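Local atomic coordinates of gamma-glutamyltranspeptidase (Klebsiella pneumoniae subsp. pneumoniae, PDB entry 5HFT), a protein that catalyses the conversion of oxamate to oxalate in the uric acid degradation pathway. Residues Phe82-Pro87 and Pro92-Ala97. Numbering follows the deposited sequence.
Sequences FWLIVP and PIAIDA
The indole of Trp83 receives Ile95 over one face: CD1 of Ile95 lies 4.2 Å from the centroid of the five-membered ring of Trp83, 23° off its normal, a CH-pi contact displaced toward the rim. The two side chains run side by side from directly paired residues, their CB atoms 3.7 Å apart. CG1 of Ile95 stands anti to the carbonyl carbon (chi1 -55°), and the extended second torsion then brings CD1 over the indole. The phenyl of Phe82 and the carboxylate of Asp96 also lie alongside each other, their planes 30° apart; OD1 of Asp96 approaches CE2 of Phe82 obliquely at 3.6 Å and is hydrogen-bonded to Ser98 OG. These pairs belong to a beta hairpin of strands 80-86 and 93-97, consistent with the sheet core of this family's Ntn-hydrolase fold. Between 82-87 and 92-97 the hydrogen-bonded pairs are Trp83 with Ile95 and Ile85 with Ile93, one bond of each being Trp83 N to Ile95 O at 3.0 Å and Ile93 N to Ile85 O at 2.8 Å. The face bearing Trp83, Ile85 and Ile95 packs on helices 56-70 and 130-144. On the other face, CD1 of Leu84 rests 4.2 Å from CB of Ala94, while Trp272 of strand 269-273 touches Leu84 and Pro92. Along its other edge, strand 80-86 pairs antiparallel with a strand of another protein chain, which continues the sheet across the interface.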
ATOM      1  N   PHE A  82       0.484  -2.976   4.489  1.00 37.76           N
ATOM      2  CA  PHE A  82       0.251  -4.359   4.102  1.00 35.30           C
ATOM      3  C   PHE A  82       1.459  -4.908   3.363  1.00 33.50           C
ATOM      4  O   PHE A  82       1.912  -4.317   2.383  1.00 36.67           O
ATOM      5  CB  PHE A  82      -1.003  -4.477   3.227  1.00 37.97           C
ATOM      6  CG  PHE A  82      -2.251  -3.852   3.844  1.00 40.06           C
ATOM      7  CD1 PHE A  82      -2.494  -2.477   3.749  1.00 38.55           C
ATOM      8  CD2 PHE A  82      -3.181  -4.641   4.501  1.00 37.78           C
ATOM      9  CE1 PHE A  82      -3.637  -1.916   4.303  1.00 36.18           C
ATOM     10  CE2 PHE A  82      -4.336  -4.082   5.058  1.00 38.16           C
ATOM     11  CZ  PHE A  82      -4.561  -2.721   4.960  1.00 35.43           C
ATOM     12  N   TRP A  83       1.970  -6.037   3.824  1.00 33.85           N
ATOM     13  CA  TRP A  83       3.129  -6.673   3.222  1.00 32.21           C
ATOM     14  C   TRP A  83       2.755  -8.045   2.687  1.00 30.42           C
ATOM     15  O   TRP A  83       2.009  -8.787   3.320  1.00 32.33           O
ATOM     16  CB  TRP A  83       4.245  -6.861   4.220  1.00 31.77           C
ATOM     17  CG  TRP A  83       4.705  -5.636   4.870  1.00 38.24           C
ATOM     18  CD1 TRP A  83       3.992  -4.817   5.709  1.00 32.58           C
ATOM     19  CD2 TRP A  83       6.019  -5.082   4.783  1.00 38.88           C
ATOM     20  NE1 TRP A  83       4.788  -3.782   6.134  1.00 32.93           N
ATOM     21  CE2 TRP A  83       6.034  -3.918   5.575  1.00 32.05           C
ATOM     22  CE3 TRP A  83       7.183  -5.457   4.105  1.00 30.68           C
ATOM     23  CZ2 TRP A  83       7.171  -3.141   5.722  1.00 31.60           C
ATOM     24  CZ3 TRP A  83       8.297  -4.684   4.246  1.00 32.45           C
ATOM     25  CH2 TRP A  83       8.290  -3.535   5.049  1.00 33.06           C
ATOM     26  N   LEU A  84       3.288  -8.369   1.523  1.00 34.69           N
ATOM     27  CA  LEU A  84       3.428  -9.736   1.049  1.00 34.98           C
ATOM     28  C   LEU A  84       4.912  -9.911   0.787  1.00 33.50           C
ATOM     29  O   LEU A  84       5.517  -9.095   0.083  1.00 33.98           O
ATOM     30  CB  LEU A  84       2.607  -9.974  -0.213  1.00 34.32           C
ATOM     31  CG  LEU A  84       2.319 -11.410  -0.603  1.00 36.20           C
ATOM     32  CD1 LEU A  84       1.669 -12.096   0.549  1.00 35.25           C
ATOM     33  CD2 LEU A  84       1.388 -11.409  -1.793  1.00 41.99           C
ATOM     34  N   ILE A  85       5.516 -10.902   1.429  1.00 32.35           N
ATOM     35  CA  ILE A  85       6.951 -11.137   1.347  1.00 31.62           C
ATOM     36  C   ILE A  85       7.183 -12.532   0.790  1.00 32.83           C
ATOM     37  O   ILE A  85       6.581 -13.499   1.269  1.00 32.28           O
ATOM     38  CB  ILE A  85       7.628 -10.976   2.713  1.00 30.80           C
ATOM     39  CG1 ILE A  85       7.400  -9.563   3.236  1.00 33.35           C
ATOM     40  CG2 ILE A  85       9.090 -11.330   2.620  1.00 31.20           C
ATOM     41  CD1 ILE A  85       7.977  -9.317   4.608  1.00 33.60           C
ATOM     42  N   VAL A  86       8.006 -12.623  -0.250  1.00 31.87           N
ATOM     43  CA  VAL A  86       8.341 -13.915  -0.849  1.00 32.50           C
ATOM     44  C   VAL A  86       9.815 -14.217  -0.608  1.00 33.36           C
ATOM     45  O   VAL A  86      10.687 -13.626  -1.273  1.00 32.94           O
ATOM     46  CB  VAL A  86       8.018 -13.925  -2.344  1.00 32.25           C
ATOM     47  CG1 VAL A  86       8.058 -15.334  -2.862  1.00 39.42           C
ATOM     48  CG2 VAL A  86       6.659 -13.313  -2.568  1.00 33.71           C
ATOM     49  N   PRO A  87      10.152 -15.098   0.330  1.00 31.51           N
ATOM     50  CA  PRO A  87      11.551 -15.399   0.570  1.00 35.11           C
ATOM     51  C   PRO A  87      12.113 -16.170  -0.604  1.00 33.15           C
ATOM     52  O   PRO A  87      11.344 -16.693  -1.427  1.00 30.69           O
ATOM     53  CB  PRO A  87      11.527 -16.247   1.853  1.00 30.20           C
ATOM     54  CG  PRO A  87      10.221 -16.009   2.449  1.00 32.91           C
ATOM     55  CD  PRO A  87       9.295 -15.808   1.284  1.00 35.21           C
ATOM     56  N   PRO A  92       5.250 -17.683   1.179  1.00 33.30           N
ATOM     57  CA  PRO A  92       5.137 -16.232   1.376  1.00 37.55           C
ATOM     58  C   PRO A  92       4.640 -15.876   2.765  1.00 37.98           C
ATOM     59  O   PRO A  92       3.920 -16.638   3.414  1.00 43.39           O
ATOM     60  CB  PRO A  92       4.121 -15.803   0.311  1.00 38.32           C
ATOM     61  CG  PRO A  92       3.300 -17.036   0.071  1.00 36.08           C
ATOM     62  CD  PRO A  92       4.206 -18.203   0.276  1.00 36.06           C
ATOM     63  N   ILE A  93       5.041 -14.700   3.223  1.00 36.30           N
ATOM     64  CA  ILE A  93       4.671 -14.200   4.541  1.00 36.43           C
ATOM     65  C   ILE A  93       3.889 -12.911   4.370  1.00 40.91           C
ATOM     66  O   ILE A  93       4.353 -11.977   3.700  1.00 38.57           O
ATOM     67  CB  ILE A  93       5.898 -13.964   5.436  1.00 39.18           C
ATOM     68  CG1 ILE A  93       6.755 -15.230   5.525  1.00 39.66           C
ATOM     69  CG2 ILE A  93       5.462 -13.472   6.803  1.00 39.72           C
ATOM     70  CD1 ILE A  93       8.159 -14.950   6.030  1.00 41.04           C
ATOM     71  N   ALA A  94       2.710 -12.861   4.990  1.00 40.87           N
ATOM     72  CA  ALA A  94       1.819 -11.717   4.917  1.00 33.56           C
ATOM     73  C   ALA A  94       1.799 -10.958   6.240  1.00 37.93           C
ATOM     74  O   ALA A  94       1.942 -11.542   7.315  1.00 40.86           O
ATOM     75  CB  ALA A  94       0.408 -12.155   4.539  1.00 38.09           C
ATOM     76  N   ILE A  95       1.661  -9.638   6.147  1.00 41.01           N
ATOM     77  CA  ILE A  95       1.609  -8.753   7.302  1.00 34.73           C
ATOM     78  C   ILE A  95       0.407  -7.843   7.111  1.00 37.26           C
ATOM     79  O   ILE A  95       0.403  -7.002   6.207  1.00 38.52           O
ATOM     80  CB  ILE A  95       2.883  -7.924   7.466  1.00 30.90           C
ATOM     81  CG1 ILE A  95       4.123  -8.807   7.519  1.00 32.30           C
ATOM     82  CG2 ILE A  95       2.781  -7.095   8.730  1.00 35.98           C
ATOM     83  CD1 ILE A  95       5.378  -8.022   7.813  1.00 32.62           C
ATOM     84  N   ASP A  96      -0.617  -8.017   7.934  1.00 36.71           N
ATOM     85  CA  ASP A  96      -1.757  -7.110   7.950  1.00 36.05           C
ATOM     86  C   ASP A  96      -1.459  -6.092   9.040  1.00 37.11           C
ATOM     87  O   ASP A  96      -1.661  -6.351  10.229  1.00 39.49           O
ATOM     88  CB  ASP A  96      -3.056  -7.859   8.228  1.00 39.31           C
ATOM     89  CG  ASP A  96      -4.268  -6.943   8.249  1.00 38.74           C
ATOM     90  OD1 ASP A  96      -4.081  -5.715   8.298  1.00 38.71           O
ATOM     91  OD2 ASP A  96      -5.413  -7.446   8.280  1.00 45.01           O
ATOM     92  N   ALA A  97      -0.970  -4.929   8.652  1.00 37.03           N
ATOM     93  CA  ALA A  97      -0.624  -3.930   9.656  1.00 38.47           C
ATOM     94  C   ALA A  97      -1.689  -2.842   9.721  1.00 35.95           C
ATOM     95  O   ALA A  97      -1.392  -1.662   9.583  1.00 38.03           O
ATOM     96  CB  ALA A  97       0.764  -3.358   9.361  1.00 37.05           C
TER